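Local coordinates for protein type I modular polyketide synthase (Streptomyces albus subsp. albus, PDB 6IYR) that probably transfers an acyl extender unit from its coenzyme A thioester to the acyl carrier protein during polyketide chain assembly in module 8 of the salinomycin synthase, at residues A[263-268]-A[288-293]; A[279-284]-A[374-379]; A[39-44]-A[74-79]; A[34-39]-A[433-438]. All blocks are in the same frame, centred on the assembly; numbering follows the deposited sequence.

The four contacts fall into two groups on opposite sides of the chain's centre. Contacts 1 and 2, with centres about 9 Å apart, share one sheet: strand 289-294 of contact 1 pairs with strand 279-286 of contact 2, S293 O lying 2.8 Å from A280 N. Contacts 3 and 4, about 12 Å apart between centres, share A39, and L435 of contact 4 also touches L40. Contacts 2 and 3 are about 45 Å apart between centres, while contacts 2 and 4 come within about 16 Å at their nearest atoms. Contact 2 borders the probable active site: V377 touches H219 of the GHSQG pattern and H323; S293 of contact 1 bonds S322 beside that histidine.

Contact 1 of 4, residues A[263-268]-A[288-293]; sequences EAADSV and QSTVVS
In the ferredoxin-like small subdomain of the acyltransferase, helix 265-273 lies against the sheet and sets V268 on T290 and V292 of strand 289-294. V268 and T290 meet tip to tip: CG2 of V268 comes 3.4 Å from OG1 of T290, a hydroxyl whose hydrogen bond goes to the backbone carbonyl of V261 on the neighbouring strand. The other branch, V268 CG1, passes alongside V292 and touches its CG2 at 3.7 Å, the two side chains running in opposite directions. T290 also fills the angle where the loop turns into the helix. With chi1 at 72°, OG1 sits between the backbone N and the carbonyl carbon, and T290 CG2 is directed at the incoming loop, 3.0 Å from E263 O, a tight fit. T290 CG2 also lies 3.8 Å from A265 N. A264 is the N-cap residue, and its carbonyl O accepts the first helical bond, from V268 N at 2.9 Å. At the outer end Q288 bends at its second torsion, -91°, which lays OE1 4.0 Å from A264 CB. The carboxylate of E263 is engaged outside the contact, in a salt bridge between OE1 and R271. A helix resting on two alternate residues of a strand, reached through a short capped loop, is the layering expected of a beta-alpha-beta crossover in a ferredoxin-like fold.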
loop_
_atom_site.group_PDB
_atom_site.type_symbol
_atom_site.label_atom_id
_atom_site.label_comp_id
_atom_site.label_asym_id
_atom_site.label_seq_id
_atom_site.Cartn_x
_atom_site.Cartn_y
_atom_site.Cartn_z
ATOM N N GLU A 263 -14.644 -16.028 -5.835
ATOM C CA GLU A 263 -15.206 -16.551 -7.053
ATOM C C GLU A 263 -14.821 -15.525 -8.105
ATOM O O GLU A 263 -14.703 -14.344 -7.800
ATOM C CB GLU A 263 -16.725 -16.627 -6.900
ATOM C CG GLU A 263 -17.472 -17.363 -8.009
ATOM C CD GLU A 263 -18.962 -17.650 -7.674
ATOM O OE1 GLU A 263 -19.425 -18.777 -7.931
ATOM O OE2 GLU A 263 -19.708 -16.732 -7.242
ATOM N N ALA A 264 -14.658 -15.964 -9.345
ATOM C CA ALA A 264 -14.417 -15.058 -10.458
ATOM C C ALA A 264 -15.550 -14.072 -10.694
ATOM O O ALA A 264 -16.739 -14.409 -10.629
ATOM C CB ALA A 264 -14.156 -15.853 -11.730
ATOM N N ALA A 265 -15.153 -12.897 -11.149
ATOM C CA ALA A 265 -16.051 -11.796 -11.370
ATOM C C ALA A 265 -17.268 -12.178 -12.202
ATOM O O ALA A 265 -18.367 -11.717 -11.918
ATOM C CB ALA A 265 -15.302 -10.657 -12.041
ATOM N N ASP A 266 -17.064 -12.912 -13.290
ATOM C CA ASP A 266 -18.186 -13.285 -14.158
ATOM C C ASP A 266 -19.231 -14.139 -13.426
ATOM O O ASP A 266 -20.414 -13.991 -13.648
ATOM C CB ASP A 266 -17.687 -14.084 -15.364
ATOM C CG ASP A 266 -16.862 -13.256 -16.303
ATOM O OD1 ASP A 266 -17.202 -12.066 -16.495
ATOM O OD2 ASP A 266 -15.876 -13.802 -16.850
ATOM N N SER A 267 -18.775 -15.184 -12.765
ATOM C CA SER A 267 -19.672 -16.049 -12.016
ATOM C C SER A 267 -20.367 -15.244 -10.934
ATOM O O SER A 267 -21.532 -15.476 -10.654
ATOM C CB SER A 267 -18.920 -17.221 -11.376
ATOM O OG SER A 267 -18.123 -17.913 -12.322
ATOM N N VAL A 268 -19.655 -14.316 -10.293
ATOM C CA VAL A 268 -20.263 -13.566 -9.192
ATOM C C VAL A 268 -21.382 -12.694 -9.718
ATOM O O VAL A 268 -22.446 -12.575 -9.116
ATOM C CB VAL A 268 -19.260 -12.678 -8.446
ATOM C CG1 VAL A 268 -19.984 -11.850 -7.408
ATOM C CG2 VAL A 268 -18.222 -13.535 -7.754
ATOM N N GLN A 288 -9.934 -14.797 -8.785
ATOM C CA GLN A 288 -10.888 -15.527 -7.921
ATOM C C GLN A 288 -11.209 -14.770 -6.645
ATOM O O GLN A 288 -11.420 -15.362 -5.584
ATOM C CB GLN A 288 -10.312 -16.881 -7.544
ATOM C CG GLN A 288 -10.161 -17.816 -8.723
ATOM C CD GLN A 288 -11.387 -18.672 -8.933
ATOM O OE1 GLN A 288 -11.942 -18.715 -10.029
ATOM N NE2 GLN A 288 -11.838 -19.335 -7.870
ATOM N N SER A 289 -11.315 -13.453 -6.765
ATOM C CA SER A 289 -11.357 -12.638 -5.606
ATOM C C SER A 289 -12.153 -11.350 -5.858
ATOM O O SER A 289 -11.716 -10.476 -6.608
ATOM C CB SER A 289 -9.901 -12.409 -5.199
ATOM O OG SER A 289 -9.849 -11.533 -4.128
ATOM N N THR A 290 -13.372 -11.284 -5.316
ATOM C CA THR A 290 -14.281 -10.187 -5.585
ATOM C C THR A 290 -14.949 -9.764 -4.294
ATOM O O THR A 290 -14.922 -10.501 -3.304
ATOM C CB THR A 290 -15.419 -10.592 -6.530
ATOM O OG1 THR A 290 -16.312 -11.437 -5.804
ATOM C CG2 THR A 290 -14.914 -11.344 -7.732
ATOM N N VAL A 291 -15.474 -8.544 -4.295
ATOM C CA VAL A 291 -16.194 -7.994 -3.156
ATOM C C VAL A 291 -17.572 -7.539 -3.651
ATOM O O VAL A 291 -17.692 -6.881 -4.701
ATOM C CB VAL A 291 -15.407 -6.849 -2.467
ATOM C CG1 VAL A 291 -16.219 -6.257 -1.322
ATOM C CG2 VAL A 291 -14.070 -7.354 -1.918
ATOM N N VAL A 292 -18.604 -7.948 -2.921
ATOM C CA VAL A 292 -19.963 -7.552 -3.197
ATOM C C VAL A 292 -20.517 -6.675 -2.107
ATOM O O VAL A 292 -20.326 -6.939 -0.920
ATOM C CB VAL A 292 -20.841 -8.812 -3.331
ATOM C CG1 VAL A 292 -22.315 -8.483 -3.425
ATOM C CG2 VAL A 292 -20.379 -9.606 -4.517
ATOM N N SER A 293 -21.174 -5.592 -2.492
ATOM C CA SER A 293 -21.718 -4.679 -1.501
ATOM C C SER A 293 -23.231 -4.677 -1.585
ATOM O O SER A 293 -23.760 -4.956 -2.639
ATOM C CB SER A 293 -21.204 -3.254 -1.727
ATOM O OG SER A 293 -21.732 -2.652 -2.894
#

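Contact 2 of 4, residues A[279-284]-A[374-379]; sequences LALASV and RNTVRF
Rotated to a chi1 of -57°, T376 holds OG1 opposite its own carbonyl carbon and CG2 opposite its backbone N, and this aims the hydroxyl at L281 while the methyl lies against that residue's side chain. T376 OG1 donates to L281 O at 2.7 Å, approaching from a direction tilted 27° out of the carbonyl plane. L281, extended at its first torsion, lies at a slant to T376, with L281 CG 4.1 Å from T376 CG2. One residue on, backbone pairing takes over: V377 N donates to A282 O at 2.8 Å, and V284 N returns a straighter bond to V377 O at 2.9 Å, its N-H angle 169°. A282 O is also approached by the CA of T376, at 3.4 Å. These bonds make S283 and V377 a parallel bridge, with their CB atoms 3.7 Å apart on the same face. On that face lies H219 of the probable nucleophile elbow, while N375 O accepts a hydrogen bond from H323, the histidine of the YASH sequence and probably catalytic, as in related acyltransferases. Along its other edge, strand 279-286 is bulged: A282 and S283 both face V291 of strand 289-294 in a classic beta bulge. The short, weakly bonded strand at about 377-378 lies at the edge of the mixed sheet, between helix 366-374, which ends just before N375, and helix 379-388.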
loop_
_atom_site.group_PDB
_atom_site.type_symbol
_atom_site.label_atom_id
_atom_site.label_comp_id
_atom_site.label_asym_id
_atom_site.label_seq_id
_atom_site.Cartn_x
_atom_site.Cartn_y
_atom_site.Cartn_z
ATOM N N LEU A 279 -27.795 -5.729 -4.224
ATOM C CA LEU A 279 -26.393 -6.146 -4.232
ATOM C C LEU A 279 -25.704 -5.479 -5.411
ATOM O O LEU A 279 -26.368 -5.004 -6.321
ATOM C CB LEU A 279 -26.228 -7.656 -4.393
ATOM C CG LEU A 279 -26.706 -8.529 -3.243
ATOM C CD1 LEU A 279 -26.471 -9.987 -3.564
ATOM C CD2 LEU A 279 -26.041 -8.150 -1.915
ATOM N N ALA A 280 -24.390 -5.337 -5.333
ATOM C CA ALA A 280 -23.633 -4.778 -6.437
ATOM C C ALA A 280 -22.248 -5.396 -6.418
ATOM O O ALA A 280 -21.718 -5.780 -5.359
ATOM C CB ALA A 280 -23.565 -3.264 -6.327
ATOM N N LEU A 281 -21.656 -5.524 -7.594
ATOM C CA LEU A 281 -20.253 -5.914 -7.690
ATOM C C LEU A 281 -19.347 -4.729 -7.346
ATOM O O LEU A 281 -19.253 -3.748 -8.090
ATOM C CB LEU A 281 -19.936 -6.453 -9.084
ATOM C CG LEU A 281 -18.476 -6.949 -9.177
ATOM C CD1 LEU A 281 -18.139 -8.015 -8.151
ATOM C CD2 LEU A 281 -18.251 -7.480 -10.574
ATOM N N ALA A 282 -18.814 -4.721 -6.136
ATOM C CA ALA A 282 -18.100 -3.536 -5.669
ATOM C C ALA A 282 -16.638 -3.538 -6.118
ATOM O O ALA A 282 -16.106 -2.493 -6.510
ATOM C CB ALA A 282 -18.198 -3.412 -4.174
ATOM N N SER A 283 -15.988 -4.698 -6.128
ATOM C CA SER A 283 -14.592 -4.689 -6.532
ATOM C C SER A 283 -14.187 -6.030 -7.061
ATOM O O SER A 283 -14.697 -7.059 -6.620
ATOM C CB SER A 283 -13.695 -4.216 -5.358
ATOM O OG SER A 283 -13.468 -5.229 -4.423
ATOM N N VAL A 284 -13.343 -6.003 -8.083
ATOM C CA VAL A 284 -12.691 -7.205 -8.579
ATOM C C VAL A 284 -11.204 -7.092 -8.324
ATOM O O VAL A 284 -10.521 -6.297 -8.977
ATOM C CB VAL A 284 -12.909 -7.361 -10.085
ATOM C CG1 VAL A 284 -12.278 -8.654 -10.606
ATOM C CG2 VAL A 284 -14.398 -7.321 -10.386
ATOM N N ARG A 374 -19.233 5.286 -6.945
ATOM C CA ARG A 374 -20.428 4.627 -7.436
ATOM C C ARG A 374 -20.155 3.326 -8.147
ATOM O O ARG A 374 -20.961 2.397 -8.103
ATOM C CB ARG A 374 -21.199 5.576 -8.364
ATOM C CG ARG A 374 -22.382 4.916 -9.064
ATOM C CD ARG A 374 -23.484 4.559 -8.081
ATOM N NE ARG A 374 -24.643 3.923 -8.742
ATOM C CZ ARG A 374 -24.727 2.629 -9.019
ATOM N NH1 ARG A 374 -23.691 1.821 -8.839
ATOM N NH2 ARG A 374 -25.857 2.127 -9.481
ATOM N N ASN A 375 -19.007 3.205 -8.776
ATOM C CA ASN A 375 -18.785 2.098 -9.673
ATOM C C ASN A 375 -17.811 1.040 -9.174
ATOM O O ASN A 375 -17.007 1.307 -8.309
ATOM C CB ASN A 375 -18.328 2.646 -11.008
ATOM C CG ASN A 375 -19.479 3.297 -11.750
ATOM O OD1 ASN A 375 -20.340 2.603 -12.281
ATOM N ND2 ASN A 375 -19.652 4.548 -11.521
ATOM N N THR A 376 -17.798 -0.089 -9.861
ATOM C CA THR A 376 -16.947 -1.219 -9.534
ATOM C C THR A 376 -15.457 -0.837 -9.598
ATOM O O THR A 376 -15.032 -0.099 -10.458
ATOM C CB THR A 376 -17.213 -2.387 -10.513
ATOM O OG1 THR A 376 -18.583 -2.750 -10.474
ATOM C CG2 THR A 376 -16.399 -3.598 -10.198
ATOM N N VAL A 377 -14.682 -1.330 -8.649
ATOM C CA VAL A 377 -13.269 -1.070 -8.643
ATOM C C VAL A 377 -12.649 -2.188 -9.458
ATOM O O VAL A 377 -12.641 -3.328 -9.047
ATOM C CB VAL A 377 -12.707 -1.115 -7.218
ATOM C CG1 VAL A 377 -11.200 -0.982 -7.226
ATOM C CG2 VAL A 377 -13.353 -0.066 -6.344
ATOM N N ARG A 378 -12.145 -1.855 -10.632
ATOM C CA ARG A 378 -11.529 -2.851 -11.497
ATOM C C ARG A 378 -10.035 -3.010 -11.218
ATOM O O ARG A 378 -9.202 -2.709 -12.050
ATOM C CB ARG A 378 -11.786 -2.497 -12.951
ATOM C CG ARG A 378 -13.201 -2.026 -13.189
ATOM C CD ARG A 378 -13.607 -2.081 -14.644
ATOM N NE ARG A 378 -14.954 -1.546 -14.815
ATOM C CZ ARG A 378 -16.066 -2.273 -14.789
ATOM N NH1 ARG A 378 -17.238 -1.679 -14.942
ATOM N NH2 ARG A 378 -16.001 -3.584 -14.619
ATOM N N PHE A 379 -9.723 -3.480 -10.024
ATOM C CA PHE A 379 -8.351 -3.648 -9.599
ATOM C C PHE A 379 -7.567 -4.700 -10.360
ATOM O O PHE A 379 -6.486 -4.427 -10.838
ATOM C CB PHE A 379 -8.297 -3.892 -8.102
ATOM C CG PHE A 379 -6.923 -3.875 -7.542
ATOM C CD1 PHE A 379 -6.253 -2.690 -7.369
ATOM C CD2 PHE A 379 -6.310 -5.042 -7.172
ATOM C CE1 PHE A 379 -4.989 -2.670 -6.847
ATOM C CE2 PHE A 379 -5.045 -5.028 -6.651
ATOM C CZ PHE A 379 -4.389 -3.843 -6.487
#

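Contact 3 of 4, residues A[39-44]-A[74-79]; sequences ALIPWT and DVAAAL
The indole of W43 and the side chain of V75 cross obliquely, the methyl CG1 of V75 pressing on one face of the ring. This is the heart of a strand-on-helix layer in the N-terminal alpha/beta region, probably the linker that joins ketosynthase and acyltransferase domains in such synthases: helix 72-79 packs against edge strand 41-47 of a three-stranded antiparallel sheet, their local axes 7.3 Å apart and inclined at 36°. V75 CG1 stands 3.4 Å from the centroid of the six-membered ring and only 15° off its normal, a true CH-pi contact. At a chi1 of 173° this methyl extends opposite the backbone N of V75. The indole is held in its orientation by NE1, which is hydrogen-bonded to P72 O at the start of the same helix, and it also stacks with the ring of F100. L79, one turn further along, crosses the base of the tryptophan rather than the ring, with CD1 3.4 Å from W43 CB. L79 CB rests 3.4 Å from T44 O. Between these two, A76 brings the helix closest to the strand: its CB sits 3.2 Å from P42 O and 3.8 Å from W43 CD1, and CG2 of I41 also touches it. The small methyl lets the backbones approach to this degree. A water also bridges the two segments, accepting from T44 N at 2.9 Å and donating to A76 O at 3.0 Å.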
loop_
_atom_site.group_PDB
_atom_site.type_symbol
_atom_site.label_atom_id
_atom_site.label_comp_id
_atom_site.label_asym_id
_atom_site.label_seq_id
_atom_site.Cartn_x
_atom_site.Cartn_y
_atom_site.Cartn_z
ATOM N N ALA A 39 18.545 2.847 14.332
ATOM C CA ALA A 39 19.631 2.083 14.980
ATOM C C ALA A 39 19.833 0.734 14.322
ATOM O O ALA A 39 20.887 0.130 14.472
ATOM C CB ALA A 39 19.296 1.865 16.442
ATOM N N LEU A 40 18.780 0.236 13.668
ATOM C CA LEU A 40 18.868 -0.901 12.736
ATOM C C LEU A 40 19.575 -0.481 11.468
ATOM O O LEU A 40 19.125 0.433 10.778
ATOM C CB LEU A 40 17.476 -1.363 12.349
ATOM C CG LEU A 40 16.860 -2.631 12.888
ATOM C CD1 LEU A 40 15.802 -3.078 11.890
ATOM C CD2 LEU A 40 17.883 -3.726 13.101
ATOM N N ILE A 41 20.693 -1.145 11.176
ATOM C CA ILE A 41 21.530 -0.824 10.035
ATOM C C ILE A 41 21.550 -1.969 9.005
ATOM O O ILE A 41 21.679 -3.135 9.358
ATOM C CB ILE A 41 22.953 -0.508 10.515
ATOM C CG1 ILE A 41 22.940 0.766 11.352
ATOM C CG2 ILE A 41 23.898 -0.306 9.352
ATOM C CD1 ILE A 41 24.096 0.833 12.328
ATOM N N PRO A 42 21.407 -1.630 7.717
ATOM C CA PRO A 42 21.366 -2.650 6.688
ATOM C C PRO A 42 22.758 -2.927 6.145
ATOM O O PRO A 42 23.480 -1.984 5.829
ATOM C CB PRO A 42 20.507 -1.998 5.592
ATOM C CG PRO A 42 20.778 -0.548 5.740
ATOM C CD PRO A 42 20.920 -0.332 7.217
ATOM N N TRP A 43 23.111 -4.204 5.998
ATOM C CA TRP A 43 24.266 -4.550 5.206
ATOM C C TRP A 43 23.744 -5.291 4.022
ATOM O O TRP A 43 22.978 -6.256 4.183
ATOM C CB TRP A 43 25.215 -5.478 5.979
ATOM C CG TRP A 43 25.965 -4.845 7.114
ATOM C CD1 TRP A 43 25.852 -3.575 7.581
ATOM C CD2 TRP A 43 26.926 -5.507 7.962
ATOM N NE1 TRP A 43 26.705 -3.391 8.674
ATOM C CE2 TRP A 43 27.350 -4.577 8.929
ATOM C CE3 TRP A 43 27.477 -6.790 7.975
ATOM C CZ2 TRP A 43 28.291 -4.901 9.906
ATOM C CZ3 TRP A 43 28.386 -7.122 8.976
ATOM C CH2 TRP A 43 28.775 -6.186 9.925
ATOM N N THR A 44 24.205 -4.895 2.840
ATOM C CA THR A 44 23.756 -5.498 1.614
ATOM C C THR A 44 24.865 -6.338 1.008
ATOM O O THR A 44 26.026 -6.021 1.116
ATOM C CB THR A 44 23.290 -4.430 0.593
ATOM O OG1 THR A 44 24.360 -3.548 0.277
ATOM C CG2 THR A 44 22.169 -3.627 1.175
ATOM N N ASP A 74 30.090 1.977 9.053
ATOM C CA ASP A 74 31.239 1.941 8.144
ATOM C C ASP A 74 31.161 0.732 7.231
ATOM O O ASP A 74 31.529 0.787 6.061
ATOM C CB ASP A 74 32.562 1.875 8.926
ATOM C CG ASP A 74 32.804 3.106 9.796
ATOM O OD1 ASP A 74 32.053 4.085 9.637
ATOM O OD2 ASP A 74 33.704 3.072 10.676
ATOM N N VAL A 75 30.796 -0.407 7.804
ATOM C CA VAL A 75 30.662 -1.617 7.003
ATOM C C VAL A 75 29.593 -1.430 5.911
ATOM O O VAL A 75 29.781 -1.890 4.767
ATOM C CB VAL A 75 30.301 -2.837 7.884
ATOM C CG1 VAL A 75 30.005 -4.057 7.021
ATOM C CG2 VAL A 75 31.438 -3.134 8.847
ATOM N N ALA A 76 28.431 -0.890 6.296
ATOM C CA ALA A 76 27.313 -0.758 5.344
ATOM C C ALA A 76 27.729 0.127 4.176
ATOM O O ALA A 76 27.595 -0.270 3.022
ATOM C CB ALA A 76 26.106 -0.167 6.017
ATOM N N ALA A 77 28.318 1.280 4.503
ATOM C CA ALA A 77 28.923 2.179 3.511
ATOM C C ALA A 77 29.791 1.400 2.531
ATOM O O ALA A 77 29.637 1.485 1.302
ATOM C CB ALA A 77 29.768 3.234 4.235
ATOM N N ALA A 78 30.663 0.575 3.093
ATOM C CA ALA A 78 31.649 -0.125 2.315
ATOM C C ALA A 78 31.002 -1.134 1.401
ATOM O O ALA A 78 31.560 -1.488 0.377
ATOM C CB ALA A 78 32.598 -0.824 3.252
ATOM N N LEU A 79 29.878 -1.679 1.824
ATOM C CA LEU A 79 29.209 -2.692 1.032
ATOM C C LEU A 79 28.490 -2.108 -0.180
ATOM O O LEU A 79 28.373 -2.768 -1.193
ATOM C CB LEU A 79 28.262 -3.526 1.898
ATOM C CG LEU A 79 28.882 -4.481 2.915
ATOM C CD1 LEU A 79 27.869 -4.967 3.930
ATOM C CD2 LEU A 79 29.559 -5.653 2.235
HETATM O O HOH W 1 25.311 -2.261 2.743
#

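Contact 4 of 4, residues A[34-39]-A[433-438]; sequences AALTSA and RFLTSL
L36 points from the N-terminal strand 36-37 into helix 431-443, and a single methyl, CD1, does most of the touching. The strand belongs to a small parallel pair: its partner, strand 453-454, comes from the far C-terminal end of the chain, so the contact gathers both ends of the polypeptide against one late helix of the acyltransferase. At its root the leucine is still clear of the helix, L36 CB lying 5.2 Å from L435 CG, and L36 CG approaches L438 CD1 only to 4.7 Å. Contact is made at the branch. A chi1 of -68° puts CG opposite the carbonyl carbon, and chi2 of 165° then stretches CD1 outward to the helix. L36 CD1 meets L438 CD1 at 3.6 Å, the two leucines tip to tip, and L435 CG at 3.9 Å, where the side chains slide past each other in opposite directions. F434 adds its CB, 4.1 Å from L36 CD1, while the other methyl, L36 CD2, comes no nearer to F434 CB than 4.4 Å. The three helix residues thus meet one methyl with apolar groups on the helix side. L146 of helix 146-149 adds to them by touching both L36 and F434, and helix 188-208 backs F434 and L438 through W206. Just after the strand, S38 takes a lesser part. S38 OG is hydrogen-bonded to L40 N, and S38 CB lies 4.3 Å from L435 CD1.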
loop_
_atom_site.group_PDB
_atom_site.type_symbol
_atom_site.label_atom_id
_atom_site.label_comp_id
_atom_site.label_asym_id
_atom_site.label_seq_id
_atom_site.Cartn_x
_atom_site.Cartn_y
_atom_site.Cartn_z
ATOM N N ALA A 34 16.762 12.669 5.902
ATOM C CA ALA A 34 16.873 11.234 5.707
ATOM C C ALA A 34 15.508 10.633 5.375
ATOM O O ALA A 34 14.474 11.021 5.935
ATOM C CB ALA A 34 17.447 10.581 6.954
ATOM N N ALA A 35 15.514 9.621 4.536
ATOM C CA ALA A 35 14.313 8.816 4.362
ATOM C C ALA A 35 13.967 8.064 5.651
ATOM O O ALA A 35 12.817 8.098 6.120
ATOM C CB ALA A 35 14.513 7.836 3.223
ATOM N N LEU A 36 14.936 7.313 6.175
ATOM C CA LEU A 36 14.792 6.757 7.502
ATOM C C LEU A 36 16.031 7.037 8.314
ATOM O O LEU A 36 17.154 6.983 7.817
ATOM C CB LEU A 36 14.620 5.244 7.465
ATOM C CG LEU A 36 13.336 4.711 6.859
ATOM C CD1 LEU A 36 13.485 3.224 6.571
ATOM C CD2 LEU A 36 12.179 4.974 7.807
ATOM N N THR A 37 15.827 7.041 9.607
ATOM C CA THR A 37 16.909 7.199 10.517
ATOM C C THR A 37 16.697 6.198 11.645
ATOM O O THR A 37 15.660 6.207 12.305
ATOM C CB THR A 37 16.948 8.645 11.010
ATOM O OG1 THR A 37 18.296 8.995 11.308
ATOM C CG2 THR A 37 16.070 8.817 12.231
ATOM N N SER A 38 17.602 5.230 11.743
ATOM C CA SER A 38 17.383 4.083 12.614
ATOM C C SER A 38 18.687 3.540 13.201
ATOM O O SER A 38 19.759 3.708 12.613
ATOM C CB SER A 38 16.715 2.951 11.855
ATOM O OG SER A 38 16.461 1.890 12.748
ATOM N N ALA A 39 18.545 2.847 14.332
ATOM C CA ALA A 39 19.631 2.083 14.980
ATOM C C ALA A 39 19.833 0.734 14.322
ATOM O O ALA A 39 20.887 0.130 14.472
ATOM C CB ALA A 39 19.296 1.865 16.442
ATOM N N ARG A 433 10.187 -2.094 10.469
ATOM C CA ARG A 433 9.408 -2.806 9.472
ATOM C C ARG A 433 9.634 -2.169 8.100
ATOM O O ARG A 433 9.769 -2.838 7.079
ATOM C CB ARG A 433 7.931 -2.817 9.842
ATOM C CG ARG A 433 7.007 -3.215 8.701
ATOM C CD ARG A 433 7.358 -4.556 8.067
ATOM N NE ARG A 433 7.309 -5.626 9.045
ATOM C CZ ARG A 433 7.674 -6.879 8.798
ATOM N NH1 ARG A 433 7.645 -7.784 9.766
ATOM N NH2 ARG A 433 8.065 -7.227 7.586
ATOM N N PHE A 434 9.732 -0.868 8.095
ATOM C CA PHE A 434 9.904 -0.168 6.846
ATOM C C PHE A 434 11.227 -0.597 6.224
ATOM O O PHE A 434 11.265 -0.982 5.071
ATOM C CB PHE A 434 9.839 1.346 7.081
ATOM C CG PHE A 434 9.328 2.137 5.884
ATOM C CD1 PHE A 434 9.805 1.887 4.598
ATOM C CD2 PHE A 434 8.434 3.174 6.051
ATOM C CE1 PHE A 434 9.363 2.630 3.505
ATOM C CE2 PHE A 434 7.992 3.917 4.965
ATOM C CZ PHE A 434 8.447 3.634 3.692
ATOM N N LEU A 435 12.303 -0.612 7.010
ATOM C CA LEU A 435 13.602 -1.043 6.492
ATOM C C LEU A 435 13.496 -2.408 5.942
ATOM O O LEU A 435 14.106 -2.732 4.911
ATOM C CB LEU A 435 14.673 -1.082 7.596
ATOM C CG LEU A 435 15.602 0.109 7.689
ATOM C CD1 LEU A 435 16.598 -0.113 8.827
ATOM C CD2 LEU A 435 16.331 0.325 6.373
ATOM N N THR A 436 12.798 -3.287 6.634
ATOM C CA THR A 436 12.711 -4.613 6.085
ATOM C C THR A 436 11.887 -4.690 4.796
ATOM O O THR A 436 12.252 -5.407 3.848
ATOM C CB THR A 436 12.452 -5.744 7.108
ATOM O OG1 THR A 436 11.481 -6.656 6.619
ATOM C CG2 THR A 436 12.137 -5.274 8.463
ATOM N N SER A 437 10.932 -3.781 4.658
ATOM C CA SER A 437 10.233 -3.635 3.375
ATOM C C SER A 437 11.131 -3.117 2.265
ATOM O O SER A 437 11.098 -3.658 1.181
ATOM C CB SER A 437 8.998 -2.755 3.536
ATOM O OG SER A 437 8.034 -3.463 4.319
ATOM N N LEU A 438 11.902 -2.066 2.527
ATOM C CA LEU A 438 12.909 -1.624 1.586
ATOM C C LEU A 438 13.874 -2.759 1.182
ATOM O O LEU A 438 14.236 -2.877 0.018
ATOM C CB LEU A 438 13.715 -0.478 2.162
ATOM C CG LEU A 438 12.947 0.776 2.523
ATOM C CD1 LEU A 438 13.861 1.672 3.343
ATOM C CD2 LEU A 438 12.501 1.514 1.268
#